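Local coordinates for TqaA (Penicillium aethiopicum, PDB 5DLK), which is a fungal nonribosomal peptide synthetase whose terminal condensation-like domain, the part held in this chain, probably carries out peptide macrocyclization, at residues Val304-Thr309 / Val331-Thr336; Ala239-Pro244 / Ala380-Ser385; Val44-Glu49 / Leu112-Leu117; Glu19-Ser24 / Leu48-Pro53. All coordinates share one frame; numbering follows the deposited sequence. Where two conformers were deposited one is given.

Interaction 1 of 4, residues Val304-Thr309 / Val331-Thr336; sequences VVFGHT and VPLRVT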
loop_
_atom_site.group_PDB
_atom_site.type_symbol
_atom_site.label_atom_id
_atom_site.label_comp_id
_atom_site.label_asym_id
_atom_site.label_seq_id
_atom_site.Cartn_x
_atom_site.Cartn_y
_atom_site.Cartn_z
ATOM N N VAL A 304 -22.738 -11.084 1.776
ATOM C CA VAL A 304 -22.128 -9.959 1.062
ATOM C C VAL A 304 -20.641 -10.223 0.819
ATOM O O VAL A 304 -19.980 -10.914 1.603
ATOM C CB VAL A 304 -22.313 -8.629 1.818
ATOM C CG1 VAL A 304 -23.811 -8.295 1.979
ATOM C CG2 VAL A 304 -21.609 -8.669 3.156
ATOM N N VAL A 305 -20.131 -9.713 -0.296
ATOM C CA VAL A 305 -18.712 -9.836 -0.592
ATOM C C VAL A 305 -18.185 -8.458 -0.919
ATOM O O VAL A 305 -18.780 -7.755 -1.730
ATOM C CB VAL A 305 -18.415 -10.797 -1.778
ATOM C CG1 VAL A 305 -16.897 -10.865 -2.029
ATOM C CG2 VAL A 305 -18.962 -12.205 -1.467
ATOM N N PHE A 306 -17.120 -8.038 -0.250
ATOM C CA PHE A 306 -16.491 -6.765 -0.622
ATOM C C PHE A 306 -14.973 -6.929 -0.523
ATOM O O PHE A 306 -14.480 -7.962 -0.079
ATOM C CB PHE A 306 -17.015 -5.598 0.255
ATOM C CG PHE A 306 -16.928 -5.843 1.747
ATOM C CD1 PHE A 306 -17.910 -6.575 2.415
ATOM C CD2 PHE A 306 -15.853 -5.360 2.477
ATOM C CE1 PHE A 306 -17.831 -6.797 3.796
ATOM C CE2 PHE A 306 -15.759 -5.583 3.856
ATOM C CZ PHE A 306 -16.744 -6.308 4.516
ATOM N N GLY A 307 -14.217 -5.940 -0.965
ATOM C CA GLY A 307 -12.772 -6.105 -0.936
ATOM C C GLY A 307 -12.174 -5.612 0.368
ATOM O O GLY A 307 -12.760 -4.756 1.048
ATOM N N HIS A 308 -11.036 -6.180 0.756
ATOM C CA HIS A 308 -10.285 -5.604 1.867
ATOM C C HIS A 308 -8.794 -5.825 1.650
ATOM O O HIS A 308 -8.384 -6.675 0.864
ATOM C CB HIS A 308 -10.748 -6.155 3.232
ATOM C CG HIS A 308 -10.224 -7.520 3.572
ATOM N ND1 HIS A 308 -9.760 -7.843 4.829
ATOM C CD2 HIS A 308 -10.127 -8.653 2.834
ATOM C CE1 HIS A 308 -9.383 -9.111 4.849
ATOM N NE2 HIS A 308 -9.586 -9.621 3.646
ATOM N N THR A 309 -7.994 -4.999 2.313
ATOM C CA THR A 309 -6.544 -5.043 2.201
ATOM C C THR A 309 -5.940 -5.990 3.227
ATOM O O THR A 309 -6.269 -5.919 4.417
ATOM C CB THR A 309 -5.933 -3.644 2.395
ATOM O OG1 THR A 309 -6.567 -2.736 1.498
ATOM C CG2 THR A 309 -4.437 -3.690 2.129
ATOM N N VAL A 331 -8.225 -8.389 -1.620
ATOM C CA VAL A 331 -8.866 -9.700 -1.850
ATOM C C VAL A 331 -10.309 -9.682 -1.338
ATOM O O VAL A 331 -10.688 -8.800 -0.545
ATOM C CB VAL A 331 -8.077 -10.845 -1.169
ATOM C CG1 VAL A 331 -6.619 -10.924 -1.701
ATOM C CG2 VAL A 331 -8.127 -10.716 0.365
ATOM N N PRO A 332 -11.136 -10.637 -1.792
ATOM C CA PRO A 332 -12.525 -10.696 -1.323
ATOM C C PRO A 332 -12.658 -11.111 0.130
ATOM O O PRO A 332 -11.991 -12.026 0.613
ATOM C CB PRO A 332 -13.161 -11.777 -2.223
ATOM C CG PRO A 332 -12.138 -12.059 -3.301
ATOM C CD PRO A 332 -10.830 -11.766 -2.694
ATOM N N LEU A 333 -13.556 -10.417 0.819
ATOM C CA LEU A 333 -13.973 -10.782 2.152
ATOM C C LEU A 333 -15.450 -11.089 2.052
ATOM O O LEU A 333 -16.226 -10.250 1.593
ATOM C CB LEU A 333 -13.719 -9.631 3.145
ATOM C CG LEU A 333 -14.166 -9.946 4.576
ATOM C CD1 LEU A 333 -13.384 -11.150 5.122
ATOM C CD2 LEU A 333 -13.961 -8.699 5.447
ATOM N N ARG A 334 -15.832 -12.294 2.459
ATOM C CA ARG A 334 -17.226 -12.709 2.422
ATOM C C ARG A 334 -17.797 -12.786 3.825
ATOM O O ARG A 334 -17.190 -13.406 4.711
ATOM C CB ARG A 334 -17.346 -14.085 1.744
ATOM C CG ARG A 334 -18.789 -14.575 1.639
ATOM C CD ARG A 334 -18.822 -15.956 0.987
ATOM N NE ARG A 334 -20.194 -16.372 0.708
ATOM C CZ ARG A 334 -20.498 -17.520 0.117
ATOM N NH1 ARG A 334 -19.525 -18.344 -0.250
ATOM N NH2 ARG A 334 -21.771 -17.835 -0.111
ATOM N N VAL A 335 -18.959 -12.186 4.023
ATOM C CA VAL A 335 -19.636 -12.240 5.315
ATOM C C VAL A 335 -21.044 -12.764 5.091
ATOM O O VAL A 335 -21.827 -12.183 4.330
ATOM C CB VAL A 335 -19.657 -10.857 6.007
ATOM C CG1 VAL A 335 -20.417 -10.915 7.339
ATOM C CG2 VAL A 335 -18.231 -10.361 6.198
ATOM N N THR A 336 -21.365 -13.858 5.772
ATOM C CA THR A 336 -22.639 -14.529 5.550
ATOM C C THR A 336 -23.422 -14.539 6.851
ATOM O O THR A 336 -22.977 -15.137 7.843
ATOM C CB THR A 336 -22.462 -15.961 5.070
ATOM O OG1 THR A 336 -22.038 -16.767 6.172
ATOM C CG2 THR A 336 -21.426 -16.037 3.966
#

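Interaction 2 of 4, residues Ala239-Pro244 / Ala380-Ser385; sequences AKMAVP and AETPLS. With EDO (1,2-ethanediol), chain H.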
loop_
_atom_site.group_PDB
_atom_site.type_symbol
_atom_site.label_atom_id
_atom_site.label_comp_id
_atom_site.label_asym_id
_atom_site.label_seq_id
_atom_site.Cartn_x
_atom_site.Cartn_y
_atom_site.Cartn_z
ATOM N N ALA A 239 -21.267 -17.536 -3.660
ATOM C CA ALA A 239 -21.293 -16.091 -3.408
ATOM C C ALA A 239 -21.728 -15.317 -4.647
ATOM O O ALA A 239 -21.438 -15.722 -5.764
ATOM C CB ALA A 239 -19.912 -15.603 -2.938
ATOM N N LYS A 240 -22.432 -14.208 -4.441
ATOM C CA LYS A 240 -22.671 -13.229 -5.505
ATOM C C LYS A 240 -22.187 -11.903 -4.961
ATOM O O LYS A 240 -22.646 -11.458 -3.913
ATOM C CB LYS A 240 -24.157 -13.106 -5.901
ATOM C CG LYS A 240 -24.803 -14.329 -6.540
ATOM C CD LYS A 240 -26.343 -14.174 -6.644
ATOM C CE LYS A 240 -26.784 -13.181 -7.728
ATOM N NZ LYS A 240 -26.409 -13.633 -9.094
ATOM N N MET A 241 -21.275 -11.269 -5.664
ATOM C CA MET A 241 -20.800 -9.970 -5.239
ATOM C C MET A 241 -21.623 -8.866 -5.892
ATOM O O MET A 241 -21.787 -8.844 -7.117
ATOM C CB MET A 241 -19.314 -9.811 -5.576
ATOM C CG MET A 241 -18.724 -8.518 -5.077
ATOM S SD MET A 241 -16.916 -8.560 -5.192
ATOM C CE MET A 241 -16.692 -8.442 -6.973
ATOM N N ALA A 242 -22.149 -7.951 -5.075
ATOM C CA ALA A 242 -22.892 -6.812 -5.606
ATOM C C ALA A 242 -22.017 -5.941 -6.513
ATOM O O ALA A 242 -20.795 -5.901 -6.373
ATOM C CB ALA A 242 -23.470 -5.979 -4.477
ATOM N N VAL A 243 -22.665 -5.253 -7.450
ATOM C CA VAL A 243 -21.990 -4.475 -8.482
ATOM C C VAL A 243 -22.637 -3.108 -8.575
ATOM O O VAL A 243 -23.855 -3.001 -8.770
ATOM C CB VAL A 243 -22.059 -5.156 -9.878
ATOM C CG1 VAL A 243 -21.301 -4.317 -10.929
ATOM C CG2 VAL A 243 -21.507 -6.573 -9.835
ATOM N N PRO A 244 -21.831 -2.045 -8.446
ATOM C CA PRO A 244 -22.463 -0.729 -8.489
ATOM C C PRO A 244 -23.059 -0.443 -9.848
ATOM O O PRO A 244 -22.648 -0.979 -10.882
ATOM C CB PRO A 244 -21.313 0.241 -8.167
ATOM C CG PRO A 244 -20.072 -0.512 -8.508
ATOM C CD PRO A 244 -20.388 -1.957 -8.157
ATOM N N ALA A 380 -12.261 -12.682 -14.972
ATOM C CA ALA A 380 -10.987 -12.540 -14.264
ATOM C C ALA A 380 -10.681 -11.082 -13.896
ATOM O O ALA A 380 -10.062 -10.814 -12.861
ATOM C CB ALA A 380 -9.845 -13.124 -15.102
ATOM N N GLU A 381 -11.130 -10.153 -14.731
ATOM C CA GLU A 381 -10.819 -8.732 -14.542
ATOM C C GLU A 381 -11.886 -8.012 -13.721
ATOM O O GLU A 381 -11.918 -6.784 -13.682
ATOM C CB GLU A 381 -10.640 -8.044 -15.888
ATOM C CG GLU A 381 -9.437 -8.594 -16.677
ATOM C CD GLU A 381 -8.142 -8.540 -15.876
ATOM O OE1 GLU A 381 -7.776 -7.449 -15.387
ATOM O OE2 GLU A 381 -7.480 -9.584 -15.729
ATOM N N THR A 382 -12.757 -8.788 -13.080
ATOM C CA THR A 382 -13.745 -8.230 -12.153
ATOM C C THR A 382 -13.058 -7.358 -11.115
ATOM O O THR A 382 -12.155 -7.831 -10.434
ATOM C CB THR A 382 -14.519 -9.338 -11.429
ATOM O OG1 THR A 382 -15.368 -10.018 -12.365
ATOM C CG2 THR A 382 -15.362 -8.754 -10.279
ATOM N N PRO A 383 -13.482 -6.091 -10.989
ATOM C CA PRO A 383 -12.841 -5.237 -9.992
ATOM C C PRO A 383 -13.548 -5.317 -8.644
ATOM O O PRO A 383 -14.742 -5.666 -8.573
ATOM C CB PRO A 383 -12.992 -3.849 -10.586
ATOM C CG PRO A 383 -14.339 -3.915 -11.261
ATOM C CD PRO A 383 -14.474 -5.340 -11.787
ATOM N N LEU A 384 -12.817 -5.013 -7.581
ATOM C CA LEU A 384 -13.472 -4.765 -6.288
ATOM C C LEU A 384 -14.000 -3.337 -6.271
ATOM O O LEU A 384 -13.260 -2.401 -6.571
ATOM C CB LEU A 384 -12.504 -4.990 -5.128
ATOM C CG LEU A 384 -11.957 -6.407 -5.069
ATOM C CD1 LEU A 384 -10.748 -6.484 -4.134
ATOM C CD2 LEU A 384 -13.044 -7.349 -4.571
ATOM N N SER A 385 -15.264 -3.158 -5.910
ATOM C CA SER A 385 -15.865 -1.833 -6.010
ATOM C C SER A 385 -15.798 -1.077 -4.686
ATOM O O SER A 385 -15.980 0.148 -4.649
ATOM C CB SER A 385 -17.313 -1.948 -6.481
ATOM O OG SER A 385 -18.050 -2.753 -5.587
HETATM C C1 EDO H . -9.322 -3.560 -7.336
HETATM O O1 EDO H . -10.092 -4.453 -8.140
HETATM C C2 EDO H . -8.298 -4.370 -6.547
HETATM O O2 EDO H . -7.386 -5.055 -7.419
HETATM O O HOH W 1 -18.432 -5.053 -7.043
#

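Interaction 3 of 4, residues Val44-Glu49 / Leu112-Leu117; sequences VTSTLE and LVLANL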
loop_
_atom_site.group_PDB
_atom_site.type_symbol
_atom_site.label_atom_id
_atom_site.label_comp_id
_atom_site.label_asym_id
_atom_site.label_seq_id
_atom_site.Cartn_x
_atom_site.Cartn_y
_atom_site.Cartn_z
ATOM N N VAL A 44 22.977 4.988 -18.664
ATOM C CA VAL A 44 23.601 4.102 -19.644
ATOM C C VAL A 44 24.557 3.112 -19.003
ATOM O O VAL A 44 24.834 2.065 -19.575
ATOM C CB VAL A 44 24.372 4.883 -20.730
ATOM C CG1 VAL A 44 23.408 5.539 -21.708
ATOM C CG2 VAL A 44 25.273 5.913 -20.085
ATOM N N THR A 45 25.059 3.426 -17.816
ATOM C CA THR A 45 25.988 2.523 -17.154
ATOM C C THR A 45 25.312 1.484 -16.256
ATOM O O THR A 45 25.984 0.635 -15.671
ATOM C CB THR A 45 27.008 3.300 -16.309
ATOM O OG1 THR A 45 26.326 4.038 -15.293
ATOM C CG2 THR A 45 27.811 4.262 -17.197
ATOM N N SER A 46 23.991 1.554 -16.124
ATOM C CA SER A 46 23.288 0.561 -15.318
ATOM C C SER A 46 23.310 -0.793 -16.017
ATOM O O SER A 46 23.455 -0.870 -17.240
ATOM C CB SER A 46 21.833 0.987 -15.047
ATOM O OG SER A 46 21.080 0.996 -16.251
ATOM N N THR A 47 23.161 -1.856 -15.232
ATOM C CA THR A 47 22.979 -3.187 -15.781
ATOM C C THR A 47 21.599 -3.713 -15.394
ATOM O O THR A 47 21.000 -3.243 -14.426
ATOM C CB THR A 47 24.040 -4.158 -15.279
ATOM O OG1 THR A 47 23.964 -4.251 -13.853
ATOM C CG2 THR A 47 25.435 -3.656 -15.679
ATOM N N LEU A 48 21.106 -4.684 -16.150
ATOM C CA LEU A 48 19.817 -5.300 -15.836
ATOM C C LEU A 48 20.025 -6.556 -15.002
ATOM O O LEU A 48 20.552 -7.564 -15.492
ATOM C CB LEU A 48 19.050 -5.631 -17.112
ATOM C CG LEU A 48 17.649 -6.214 -16.909
ATOM C CD1 LEU A 48 16.699 -5.148 -16.348
ATOM C CD2 LEU A 48 17.127 -6.796 -18.210
ATOM N N GLU A 49 19.617 -6.492 -13.737
ATOM C CA GLU A 49 19.811 -7.592 -12.804
ATOM C C GLU A 49 18.680 -8.632 -12.894
ATOM O O GLU A 49 18.909 -9.840 -12.718
ATOM C CB GLU A 49 19.924 -7.042 -11.385
ATOM C CG GLU A 49 20.034 -8.094 -10.315
ATOM C CD GLU A 49 20.012 -7.502 -8.921
ATOM O OE1 GLU A 49 19.428 -8.141 -8.016
ATOM O OE2 GLU A 49 20.568 -6.400 -8.725
ATOM N N LEU A 112 11.839 -3.844 -14.134
ATOM C CA LEU A 112 13.245 -4.082 -14.448
ATOM C C LEU A 112 14.065 -3.718 -13.226
ATOM O O LEU A 112 14.098 -2.559 -12.825
ATOM C CB LEU A 112 13.684 -3.253 -15.661
ATOM C CG LEU A 112 13.189 -3.644 -17.058
ATOM C CD1 LEU A 112 11.713 -3.319 -17.270
ATOM C CD2 LEU A 112 14.029 -2.983 -18.129
ATOM N N VAL A 113 14.694 -4.713 -12.619
ATOM C CA VAL A 113 15.563 -4.476 -11.488
ATOM C C VAL A 113 16.936 -4.104 -12.042
ATOM O O VAL A 113 17.544 -4.882 -12.759
ATOM C CB VAL A 113 15.680 -5.700 -10.579
ATOM C CG1 VAL A 113 16.498 -5.366 -9.344
ATOM C CG2 VAL A 113 14.280 -6.214 -10.178
ATOM N N LEU A 114 17.397 -2.904 -11.715
ATOM C CA LEU A 114 18.701 -2.433 -12.169
ATOM C C LEU A 114 19.788 -2.668 -11.125
ATOM O O LEU A 114 19.526 -2.680 -9.925
ATOM C CB LEU A 114 18.626 -0.947 -12.507
ATOM C CG LEU A 114 17.600 -0.545 -13.563
ATOM C CD1 LEU A 114 17.757 0.940 -13.960
ATOM C CD2 LEU A 114 17.682 -1.453 -14.786
ATOM N N ALA A 115 21.021 -2.852 -11.600
ATOM C CA ALA A 115 22.191 -2.884 -10.736
ATOM C C ALA A 115 23.226 -1.924 -11.328
ATOM O O ALA A 115 22.996 -1.340 -12.393
ATOM C CB ALA A 115 22.759 -4.300 -10.615
ATOM N N ASN A 116 24.354 -1.771 -10.640
ATOM C CA ASN A 116 25.358 -0.771 -11.030
ATOM C C ASN A 116 24.694 0.587 -11.236
ATOM O O ASN A 116 24.955 1.293 -12.215
ATOM C CB ASN A 116 26.099 -1.214 -12.288
ATOM C CG ASN A 116 26.897 -2.486 -12.066
ATOM O OD1 ASN A 116 26.433 -3.589 -12.372
ATOM N ND2 ASN A 116 28.092 -2.345 -11.501
ATOM N N LEU A 117 23.805 0.917 -10.302
ATOM C CA LEU A 117 22.992 2.117 -10.389
ATOM C C LEU A 117 23.565 3.219 -9.507
ATOM O O LEU A 117 23.538 3.110 -8.280
ATOM C CB LEU A 117 21.541 1.818 -9.980
ATOM C CG LEU A 117 20.584 2.956 -10.330
ATOM C CD1 LEU A 117 20.446 3.077 -11.836
ATOM C CD2 LEU A 117 19.235 2.748 -9.681
HETATM O O HOH W 2 23.993 3.923 -13.083
HETATM O O HOH W 3 27.495 2.602 -12.749
#

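Interaction 4 of 4, residues Glu19-Ser24 / Leu48-Pro53; sequences EPFSLS and LEDLLP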
loop_
_atom_site.group_PDB
_atom_site.type_symbol
_atom_site.label_atom_id
_atom_site.label_comp_id
_atom_site.label_asym_id
_atom_site.label_seq_id
_atom_site.Cartn_x
_atom_site.Cartn_y
_atom_site.Cartn_z
ATOM N N GLU A 19 16.373 -18.137 -9.847
ATOM C CA GLU A 19 17.167 -17.807 -11.024
ATOM C C GLU A 19 16.616 -16.589 -11.764
ATOM O O GLU A 19 15.445 -16.555 -12.142
ATOM C CB GLU A 19 17.232 -19.004 -11.970
ATOM C CG GLU A 19 17.800 -18.683 -13.344
ATOM C CD GLU A 19 18.598 -19.839 -13.932
ATOM O OE1 GLU A 19 17.984 -20.875 -14.271
ATOM O OE2 GLU A 19 19.835 -19.704 -14.066
ATOM N N PRO A 20 17.464 -15.574 -11.970
ATOM C CA PRO A 20 17.018 -14.328 -12.603
ATOM C C PRO A 20 16.458 -14.530 -14.008
ATOM O O PRO A 20 16.986 -15.345 -14.767
ATOM C CB PRO A 20 18.296 -13.483 -12.636
ATOM C CG PRO A 20 19.069 -13.969 -11.440
ATOM C CD PRO A 20 18.828 -15.459 -11.424
ATOM N N PHE A 21 15.396 -13.785 -14.315
ATOM C CA PHE A 21 14.707 -13.757 -15.614
ATOM C C PHE A 21 13.803 -14.982 -15.839
ATOM O O PHE A 21 13.125 -15.073 -16.869
ATOM C CB PHE A 21 15.708 -13.613 -16.770
ATOM C CG PHE A 21 16.591 -12.404 -16.651
ATOM C CD1 PHE A 21 16.074 -11.133 -16.874
ATOM C CD2 PHE A 21 17.932 -12.532 -16.299
ATOM C CE1 PHE A 21 16.889 -10.003 -16.765
ATOM C CE2 PHE A 21 18.747 -11.406 -16.187
ATOM C CZ PHE A 21 18.222 -10.144 -16.420
ATOM N N SER A 22 13.749 -15.875 -14.857
ATOM C CA SER A 22 12.932 -17.084 -14.986
ATOM C C SER A 22 11.436 -16.762 -15.039
ATOM O O SER A 22 10.651 -17.579 -15.521
ATOM C CB SER A 22 13.233 -18.079 -13.853
ATOM O OG SER A 22 12.899 -17.591 -12.566
ATOM N N LEU A 23 11.042 -15.565 -14.592
ATOM C CA LEU A 23 9.646 -15.146 -14.705
ATOM C C LEU A 23 9.448 -14.035 -15.730
ATOM O O LEU A 23 8.372 -13.448 -15.805
ATOM C CB LEU A 23 9.114 -14.690 -13.344
ATOM C CG LEU A 23 9.192 -15.732 -12.234
ATOM C CD1 LEU A 23 8.803 -15.129 -10.891
ATOM C CD2 LEU A 23 8.305 -16.937 -12.579
ATOM N N SER A 24 10.477 -13.742 -16.525
ATOM C CA SER A 24 10.369 -12.671 -17.511
ATOM C C SER A 24 9.369 -13.000 -18.621
ATOM O O SER A 24 9.474 -14.041 -19.260
ATOM C CB SER A 24 11.737 -12.373 -18.133
ATOM O OG SER A 24 11.586 -11.567 -19.288
ATOM N N LEU A 48 21.106 -4.684 -16.150
ATOM C CA LEU A 48 19.817 -5.300 -15.836
ATOM C C LEU A 48 20.025 -6.556 -15.002
ATOM O O LEU A 48 20.552 -7.564 -15.492
ATOM C CB LEU A 48 19.050 -5.631 -17.112
ATOM C CG LEU A 48 17.649 -6.214 -16.909
ATOM C CD1 LEU A 48 16.699 -5.148 -16.348
ATOM C CD2 LEU A 48 17.127 -6.796 -18.210
ATOM N N GLU A 49 19.617 -6.492 -13.737
ATOM C CA GLU A 49 19.811 -7.592 -12.804
ATOM C C GLU A 49 18.680 -8.632 -12.894
ATOM O O GLU A 49 18.909 -9.840 -12.718
ATOM C CB GLU A 49 19.924 -7.042 -11.385
ATOM C CG GLU A 49 20.034 -8.094 -10.315
ATOM C CD GLU A 49 20.012 -7.502 -8.921
ATOM O OE1 GLU A 49 19.428 -8.141 -8.016
ATOM O OE2 GLU A 49 20.568 -6.400 -8.725
ATOM N N ASP A 50 17.461 -8.163 -13.162
ATOM C CA ASP A 50 16.309 -9.064 -13.263
ATOM C C ASP A 50 15.175 -8.390 -14.012
ATOM O O ASP A 50 15.174 -7.169 -14.221
ATOM C CB ASP A 50 15.835 -9.506 -11.874
ATOM C CG ASP A 50 15.286 -10.949 -11.857
ATOM O OD1 ASP A 50 14.810 -11.449 -12.900
ATOM O OD2 ASP A 50 15.344 -11.581 -10.784
ATOM N N LEU A 51 14.208 -9.195 -14.431
ATOM C CA LEU A 51 13.001 -8.661 -15.020
ATOM C C LEU A 51 11.855 -9.575 -14.594
ATOM O O LEU A 51 11.916 -10.792 -14.805
ATOM C CB LEU A 51 13.123 -8.567 -16.543
ATOM C CG LEU A 51 12.096 -7.693 -17.259
ATOM C CD1 LEU A 51 12.590 -7.289 -18.636
ATOM C CD2 LEU A 51 10.755 -8.422 -17.353
ATOM N N LEU A 52 10.833 -8.985 -13.976
ATOM C CA LEU A 52 9.680 -9.744 -13.458
ATOM C C LEU A 52 8.373 -9.050 -13.808
ATOM O O LEU A 52 8.348 -7.855 -14.053
ATOM C CB LEU A 52 9.765 -9.908 -11.934
ATOM C CG LEU A 52 11.028 -10.527 -11.346
ATOM C CD1 LEU A 52 11.989 -9.421 -10.906
ATOM C CD2 LEU A 52 10.694 -11.455 -10.203
ATOM N N PRO A 53 7.260 -9.800 -13.813
ATOM C CA PRO A 53 5.990 -9.079 -13.954
ATOM C C PRO A 53 5.767 -8.209 -12.725
ATOM O O PRO A 53 6.229 -8.581 -11.633
ATOM C CB PRO A 53 4.941 -10.209 -14.038
ATOM C CG PRO A 53 5.752 -11.468 -14.366
ATOM C CD PRO A 53 7.070 -11.256 -13.684
HETATM O O HOH W 4 12.233 -13.338 -13.667
#

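Interaction 1 of 4, residues Val304-Thr309 / Val331-Thr336
The imidazole of His308, in one of the two conformers modelled, has Leu333 over one face, with CB of the leucine 4.1 Å from the centroid of the His308 ring in a CH-pi contact. At the ring edge, in its plane, lies Val331 O, 3.4 Å from His308 CD2. The Phe306 ring carries Leu333 O over one face, while its CZ meets Leu333 CD2 at 3.8 Å; the two side chains stand alongside, pointing the same way. Leu333 thus serves both rings. Beneath them the antiparallel ladder pairs Val304 with Val335, Phe306 with Leu333 and His308 with Val331, each by two backbone bonds, the shortest from Leu333 N to Phe306 O (2.8 Å). Pro332 suits its non-hydrogen-bonded site, where the ladder asks for no N-H. The other face bears Val305, whose CG1, anti to the backbone N (chi1 180°), rests 3.9 Å from Pro332 CB, and whose CG2 meets the extended stem of Arg334 at CG. With an alanine here both methyls go, and Pro332 and that stem would probably face a gap between them. The Arg334 head is held by a salt bridge to Asp303 and by the backbone carbonyls of Tyr235 and Asp237. His308 ND1 bonds to Lys288, and the ring lies close to Tyr357, seen to bind phosphopantetheine in another structure of this protein, though none is bound here. Strand 329-336 is the outermost of its sheet; helix 283-299 covers Phe306 and helix 346-358 covers Val335, while Gly307 continues the pairing to strand 386-390.

Interaction 2 of 4, residues Ala239-Pro244 / Ala380-Ser385
Met241 supplies most of the apolar contact, reaching across to Thr382 and Leu384. Its chain runs out straight through CG, anti to the backbone N (chi1 -176°), then bends at the sulfur (chi3 72°), which swings the terminal methyl CE tip to tip against Thr382 CG2 at 3.6 Å. Met241 SD meets Leu384 CD2 at 4.1 Å, the two side chains crossing at about a right angle. A long, flexible thioether suits this place, since it can span two loops that have no regular pairing. Further along, the Pro244 ring sets its CD 3.5 Å from Ser385 CB. Met241 CE also makes a van der Waals approach to a backbone carbonyl, 3.8 Å from Pro383 O.

Both segments are loops of the condensation domain: 239-244 follows helix 227-235, and the loop 380-385 leads from helix 368-375 into strand 386-390, with Ser385 already joined by its backbone to Val422. Met241 also leans on Val305 of strand 303-310, so the loop lies against that sheet.

Polar links are indirect. One water donates to Ala242 O at 2.6 Å and is also hydrogen-bonded to Ser385 OG at 2.7 Å, bridging the loops. Thr382 turns its methyl to the methionine and its hydroxyl to Pro379 O, a division that suits threonine, with one apolar and one polar branch. Leu384 N donates to O1 of a 1,2-ethanediol molecule, probably from the crystallisation liquor, at 2.8 Å.

Interaction 3 of 4, residues Val44-Glu49 / Leu112-Leu117
Thr47 holds OG1 between its backbone N and carbonyl carbon (chi1 60°), and Asn116 turns CG beside its own N (chi1 -64°); together these settings bring the hydroxyl onto the amide oxygen. Thr47 OG1 donates to Asn116 OD1 at 3.0 Å, in the carbonyl plane and on a lone pair. A valine in place of Thr47 would keep the bulk but is likely to leave Asn116 OD1 without its donor and its amide freer to turn. Leu48 CD1 packs on Leu112 CB at 3.6 Å.

The strands belong to a three-stranded antiparallel sheet in which 47-53 is an outer strand beside 108-115. Thr47 and Ala115 form a hydrogen-bonded pair, with N to O distances of 2.9 Å both ways, and Glu49 N adds a bond to Val113 O at 2.8 Å. Asparagine suits the end of the second strand because it readily takes the left-handed backbone found there. The backbone carbonyl of Asn116 is joined to Thr45 by two waters, each bonded to Thr45 OG1 and to Asn116 O. On the face of Leu48 and Leu114, helix 29-38 covers the leucines. On the other, Glu49 OE2 lies 3.6 Å from Ala115 CB and forms a salt bridge with Arg99, which also binds Leu114 O.

Interaction 4 of 4, residues Glu19-Ser24 / Leu48-Pro53
Phe21 and Asp50 make the tight half of this contact. Phe21 N donates to Asp50 OD1 at 2.8 Å, meeting it from above the carboxylate plane, and Leu51 N reaches the same oxygen at 2.8 Å, so two backbone N-H groups grip OD1, while OD2 is held by Tyr213. The Phe21 ring lies over the strand: Asp50 CA sits over one face, 4.1 Å from the centroid in a CH-pi contact, while Leu48 CD2 reaches its edge at CE1 (3.5 Å). Leu51 CB adds a contact 3.9 Å from Phe21 CD1. Pro20 and Phe21 fill the corners of a type II turn, proline suiting the first and Phe21 taking the positive phi of the second (77°).

At the far end Pro53 CD comes within 3.3 Å of Leu23 O, but the methyls Leu23 CD1 and Leu52 CD2 stay 4.2 Å apart. Between the two ends a water accepts from Leu23 N and donates to Leu51 O. The solvent side holds Glu19, Pro20 and Ser22, whose hydroxyl turns back to Glu19 O.

Two residues of strand 47-53, Glu49 and Asp50, stand opposite the single Val113 of strand 108-115, a classic beta bulge. Tyr213 of helix 208-218 also touches Leu23 and Leu52, while Pro29 and Gln30 of helix 29-38 pack on Phe21.

Interaction 1 is the buried core contact, a ladder with aromatic and aliphatic side chains under two helices; interaction 2 is a surface contact of loops, held by a methionine and a water. The two touch, Val305 O lying 3.4 Å from Met241 CG and Gly307 CA 3.8 Å from Leu384 CD1. Interactions 3 and 4 are partly buried and share strand 47-53, with Leu48 and Glu49 in both: one pairs it with strand 108-115, the other lays the N-terminal loop on it through a carboxylate and a phenylalanine. Waters serve in interactions 2, 3 and 4. The centres of interactions 1 and 3 are about 40 Å apart, on opposite sides of the chain's centre.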